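Local coordinates for guanine nucleotide exchange protein (Legionella pneumophila, PDB 1XSZ) that probably acts as a guanine nucleotide exchange factor for ADP-ribosylation factor (Arf) GTPases, through a Sec7 domain whose active site is covered by a C-terminal cap, at residues A[62-67]-A[73-78]; A[131-136]-A[175-180]. One frame throughout, in Å; residues are numbered along the deposited sequence.

How the contacts relate
Both contacts lie in the all-helical Sec7 domain and follow one another in series, neither nested nor crossed. From the N terminus, the chain first reaches contact 1, where the end of helix 57-64 meets the next helix, 69-80; only five residues separate its two segments, so a short turn between consecutive helices closes there. The chain then runs through helices 89-98 and 106-123 before contact 2 opens in the first turns of helix 131-149. Contact 2 closes a longer excursion of 38 residues, bringing the lead-in to helix 179-191 back against helix 131-149. The two contact centres are about 25 Å apart, and their nearest atoms about 10 Å.

Contact 1: A[62-67]-A[73-78]; sequences DYLSSP and QVLKAF
Leu-64 lays its CD1 methyl over one face of the Phe-78 ring, a CH-pi contact in which CD1 stands 3.7 Å from the ring centroid, only 1° off the normal. The pair joins two consecutive helices of the all-helical Sec7 domain, 57-64 and 69-80, whose short connecting turn brings the CA atoms of Leu-64 and Leu-75 to 5.2 Å. Leu-64 works as a two-pronged wedge: with CG anti to its carbonyl carbon (chi1 -71°), one methyl serves the ring while the other, CD2, reaches Val-74 CG1 at 3.8 Å and also packs against the CA of Leu-75. The side chains of Leu-64 and Phe-78 cross at about a right angle, as do those of Leu-64 and Val-74.

Tyr-63 meets the same helix with its rim. Val-74 CB sits in the plane of the ring at its edge, 3.9 Å from Tyr-63 CE2, and Val-74 CG2 lies beside the phenol oxygen, whose hydrogen bond goes to the carboxylate of Glu-70, in the first turn of helix 69-80. The tyrosine is thereby held at both its polar end and its apolar edge.

Beyond this layer, helix 40-50 closes the cluster: Phe-48 touches both Leu-64 and Phe-78, and His-49 stacks on Phe-78. On the loop side, Ser-66 OG donates to the carbonyl O of Asp-62 at 2.7 Å, tilted 30° from the carbonyl plane, a bond that spans the end of helix 57-64. The carbonyl O of Leu-64 rests against the side chain of Leu-75, 3.4 Å from its CD2.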
# COMPACT_ATOMS: atom_id res chain seq x y z
N ASP A 62 -6.99 -3.48 -1.01
CA ASP A 62 -6.64 -2.78 0.22
C ASP A 62 -6.73 -3.70 1.43
O ASP A 62 -5.87 -3.68 2.31
CB ASP A 62 -7.55 -1.58 0.42
CG ASP A 62 -6.93 -0.56 1.32
OD1 ASP A 62 -5.96 0.08 0.87
OD2 ASP A 62 -7.39 -0.41 2.47
N TYR A 63 -7.77 -4.52 1.47
CA TYR A 63 -7.94 -5.45 2.57
C TYR A 63 -6.79 -6.46 2.59
O TYR A 63 -6.15 -6.69 3.61
CB TYR A 63 -9.26 -6.22 2.42
CG TYR A 63 -9.51 -7.20 3.54
CD1 TYR A 63 -10.19 -6.82 4.70
CD2 TYR A 63 -9.01 -8.50 3.46
CE1 TYR A 63 -10.36 -7.71 5.75
CE2 TYR A 63 -9.18 -9.40 4.51
CZ TYR A 63 -9.85 -9.00 5.65
OH TYR A 63 -10.01 -9.88 6.69
N LEU A 64 -6.52 -7.06 1.43
CA LEU A 64 -5.46 -8.06 1.32
C LEU A 64 -4.07 -7.55 1.69
O LEU A 64 -3.26 -8.31 2.21
CB LEU A 64 -5.43 -8.63 -0.09
CG LEU A 64 -6.61 -9.54 -0.47
CD1 LEU A 64 -6.57 -9.85 -1.95
CD2 LEU A 64 -6.54 -10.84 0.35
N SER A 65 -3.80 -6.28 1.41
CA SER A 65 -2.48 -5.71 1.67
C SER A 65 -2.32 -5.00 3.01
O SER A 65 -1.27 -4.41 3.26
CB SER A 65 -2.10 -4.75 0.54
OG SER A 65 -2.98 -3.64 0.50
N SER A 66 -3.34 -5.07 3.86
CA SER A 66 -3.29 -4.42 5.16
C SER A 66 -2.41 -5.18 6.15
O SER A 66 -2.21 -6.39 6.01
CB SER A 66 -4.71 -4.24 5.71
OG SER A 66 -5.40 -3.26 4.95
N PRO A 67 -1.89 -4.49 7.18
CA PRO A 67 -1.02 -5.11 8.18
C PRO A 67 -1.65 -5.98 9.27
O PRO A 67 -0.96 -6.77 9.90
CB PRO A 67 -0.28 -3.92 8.77
CG PRO A 67 -1.36 -2.88 8.79
CD PRO A 67 -2.01 -3.04 7.42
N GLN A 73 -3.47 -13.26 7.13
CA GLN A 73 -3.82 -14.67 7.00
C GLN A 73 -4.65 -14.86 5.74
O GLN A 73 -4.49 -15.84 5.02
CB GLN A 73 -4.60 -15.16 8.22
CG GLN A 73 -3.77 -15.26 9.49
CD GLN A 73 -4.57 -15.79 10.66
OE1 GLN A 73 -5.55 -15.17 11.10
NE2 GLN A 73 -4.17 -16.95 11.18
N VAL A 74 -5.56 -13.92 5.48
CA VAL A 74 -6.39 -14.03 4.29
C VAL A 74 -5.54 -13.91 3.03
O VAL A 74 -5.76 -14.62 2.05
CB VAL A 74 -7.50 -12.95 4.28
CG1 VAL A 74 -8.25 -12.98 2.96
CG2 VAL A 74 -8.48 -13.20 5.43
N LEU A 75 -4.55 -13.01 3.05
CA LEU A 75 -3.68 -12.86 1.90
C LEU A 75 -2.90 -14.15 1.64
O LEU A 75 -2.74 -14.56 0.49
CB LEU A 75 -2.70 -11.69 2.11
CG LEU A 75 -1.63 -11.53 1.01
CD1 LEU A 75 -2.30 -11.37 -0.34
CD2 LEU A 75 -0.74 -10.34 1.32
N LYS A 76 -2.41 -14.78 2.70
CA LYS A 76 -1.66 -16.01 2.52
C LYS A 76 -2.53 -17.06 1.84
O LYS A 76 -2.08 -17.76 0.93
CB LYS A 76 -1.16 -16.54 3.87
CG LYS A 76 -0.08 -17.61 3.75
CD LYS A 76 0.49 -18.01 5.10
CE LYS A 76 1.64 -18.98 4.93
NZ LYS A 76 1.24 -20.16 4.10
N ALA A 77 -3.79 -17.15 2.26
CA ALA A 77 -4.71 -18.11 1.65
C ALA A 77 -5.02 -17.71 0.21
O ALA A 77 -5.04 -18.55 -0.68
CB ALA A 77 -6.00 -18.18 2.46
N PHE A 78 -5.23 -16.42 -0.01
CA PHE A 78 -5.54 -15.89 -1.33
C PHE A 78 -4.45 -16.24 -2.34
O PHE A 78 -4.73 -16.71 -3.44
CB PHE A 78 -5.72 -14.37 -1.24
CG PHE A 78 -6.08 -13.71 -2.55
CD1 PHE A 78 -5.10 -13.19 -3.38
CD2 PHE A 78 -7.41 -13.59 -2.94
CE1 PHE A 78 -5.43 -12.56 -4.57
CE2 PHE A 78 -7.76 -12.96 -4.13
CZ PHE A 78 -6.77 -12.44 -4.95

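Contact 2: A[131-136]-A[175-180]; sequences ADAAYL and GDFDAK
Phe-177 points its ring end-on at helix 131-149, where the far end of the ring meets Ala-133 and Leu-136. The two helix residues are three apart in sequence, hence on the same side of the helix. Leu-136 CD2 lies at the edge, in the ring plane, and approaches Phe-177 CE2 at 4.1 Å. Ala-133 straddles the CE1/CZ end: its CB stands off one side of the plane, 4.1 Å from Phe-177 CE1 and about as far from CZ, while its carbonyl O lies slightly off the other side, 3.7 Å from Phe-177 CZ. No hydrogen bond crosses the contact; a carbonyl oxygen meeting the electropositive ring edge would give at most a mild electrostatic attraction.

The leucine arrives at a slant to the phenylalanine. Its CG is anti to the backbone N (chi1 171°), and from there the branch extends CD2 to the ring's edge. With CG anti to its carbonyl carbon (chi1 -67°), Phe-177 carries its ring out from the extended backbone to the helix.

In the all-helical Sec7 domain, this joins helix 131-149 to the chain leading into helix 179-191. Phe-177 sits in the extended stretch just before that helix, two residues ahead of its first residue, Ala-179. Asn-172 flanks the site, touching both Ala-133 and Phe-177, and its side-chain amide also bonds to the backbone O of Asp-176. Behind the helix, Ala-134 packs on Ser-117 of helix 106-123, and the Tyr-135 hydroxyl is hydrogen-bonded to Asp-110 of that helix and to Trp-253. The start of helix 131-149 is tied by Asn-130, whose OD1 accepts a bond from the N of Ala-133.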
# COMPACT_ATOMS: atom_id res chain seq x y z
N ALA A 131 12.59 -18.11 0.70
CA ALA A 131 11.60 -17.09 0.39
C ALA A 131 12.23 -15.71 0.26
O ALA A 131 11.81 -14.90 -0.57
CB ALA A 131 10.52 -17.07 1.46
N ASP A 132 13.23 -15.43 1.09
CA ASP A 132 13.91 -14.14 1.05
C ASP A 132 14.59 -13.94 -0.29
O ASP A 132 14.64 -12.83 -0.82
CB ASP A 132 14.95 -14.05 2.17
CG ASP A 132 14.33 -14.10 3.55
OD1 ASP A 132 13.44 -13.27 3.83
OD2 ASP A 132 14.74 -14.96 4.36
N ALA A 133 15.11 -15.03 -0.86
CA ALA A 133 15.77 -14.95 -2.15
C ALA A 133 14.73 -14.65 -3.22
O ALA A 133 15.00 -13.90 -4.16
CB ALA A 133 16.48 -16.27 -2.45
N ALA A 134 13.55 -15.24 -3.08
CA ALA A 134 12.47 -15.01 -4.03
C ALA A 134 12.01 -13.56 -3.94
O ALA A 134 11.69 -12.95 -4.96
CB ALA A 134 11.31 -15.96 -3.76
N TYR A 135 11.99 -13.02 -2.73
CA TYR A 135 11.57 -11.64 -2.50
C TYR A 135 12.57 -10.69 -3.18
O TYR A 135 12.18 -9.75 -3.87
CB TYR A 135 11.50 -11.35 -1.00
CG TYR A 135 11.26 -9.90 -0.64
CD1 TYR A 135 10.05 -9.27 -0.96
CD2 TYR A 135 12.23 -9.17 0.03
CE1 TYR A 135 9.83 -7.94 -0.61
CE2 TYR A 135 12.01 -7.84 0.39
CZ TYR A 135 10.81 -7.23 0.06
OH TYR A 135 10.60 -5.92 0.43
N LEU A 136 13.86 -10.94 -2.99
CA LEU A 136 14.88 -10.11 -3.62
C LEU A 136 14.69 -10.14 -5.14
O LEU A 136 14.71 -9.09 -5.79
CB LEU A 136 16.29 -10.62 -3.27
CG LEU A 136 17.43 -9.96 -4.04
CD1 LEU A 136 17.51 -8.48 -3.68
CD2 LEU A 136 18.75 -10.66 -3.71
N GLY A 175 24.48 -17.14 -1.42
CA GLY A 175 25.11 -17.61 -2.64
C GLY A 175 24.60 -16.82 -3.84
O GLY A 175 23.95 -15.80 -3.67
N ASP A 176 24.91 -17.29 -5.04
CA ASP A 176 24.46 -16.61 -6.25
C ASP A 176 23.33 -17.36 -6.93
O ASP A 176 23.12 -18.55 -6.69
CB ASP A 176 25.61 -16.45 -7.25
CG ASP A 176 26.82 -15.77 -6.66
OD1 ASP A 176 26.65 -14.84 -5.84
OD2 ASP A 176 27.95 -16.15 -7.03
N PHE A 177 22.60 -16.64 -7.78
CA PHE A 177 21.53 -17.23 -8.56
C PHE A 177 22.25 -17.75 -9.81
O PHE A 177 23.29 -17.20 -10.19
CB PHE A 177 20.50 -16.17 -8.98
CG PHE A 177 19.73 -15.59 -7.84
CD1 PHE A 177 18.68 -16.29 -7.26
CD2 PHE A 177 20.05 -14.33 -7.33
CE1 PHE A 177 17.96 -15.76 -6.20
CE2 PHE A 177 19.35 -13.79 -6.27
CZ PHE A 177 18.30 -14.50 -5.70
N ASP A 178 21.71 -18.79 -10.44
CA ASP A 178 22.34 -19.31 -11.64
C ASP A 178 22.40 -18.23 -12.71
O ASP A 178 21.41 -17.52 -12.95
CB ASP A 178 21.56 -20.52 -12.17
CG ASP A 178 21.78 -21.77 -11.34
OD1 ASP A 178 21.18 -22.81 -11.66
OD2 ASP A 178 22.56 -21.70 -10.36
N ALA A 179 23.56 -18.09 -13.35
CA ALA A 179 23.76 -17.08 -14.38
C ALA A 179 22.73 -17.16 -15.50
O ALA A 179 22.18 -16.14 -15.92
CB ALA A 179 25.16 -17.22 -14.97
N LYS A 180 22.45 -18.37 -15.97
CA LYS A 180 21.49 -18.55 -17.06
C LYS A 180 20.07 -18.27 -16.61
O LYS A 180 19.20 -17.95 -17.43
CB LYS A 180 21.62 -19.97 -17.63
CG LYS A 180 23.02 -20.27 -18.15
CD LYS A 180 23.51 -19.15 -19.06
CE LYS A 180 25.01 -19.26 -19.32
NZ LYS A 180 25.51 -18.10 -20.11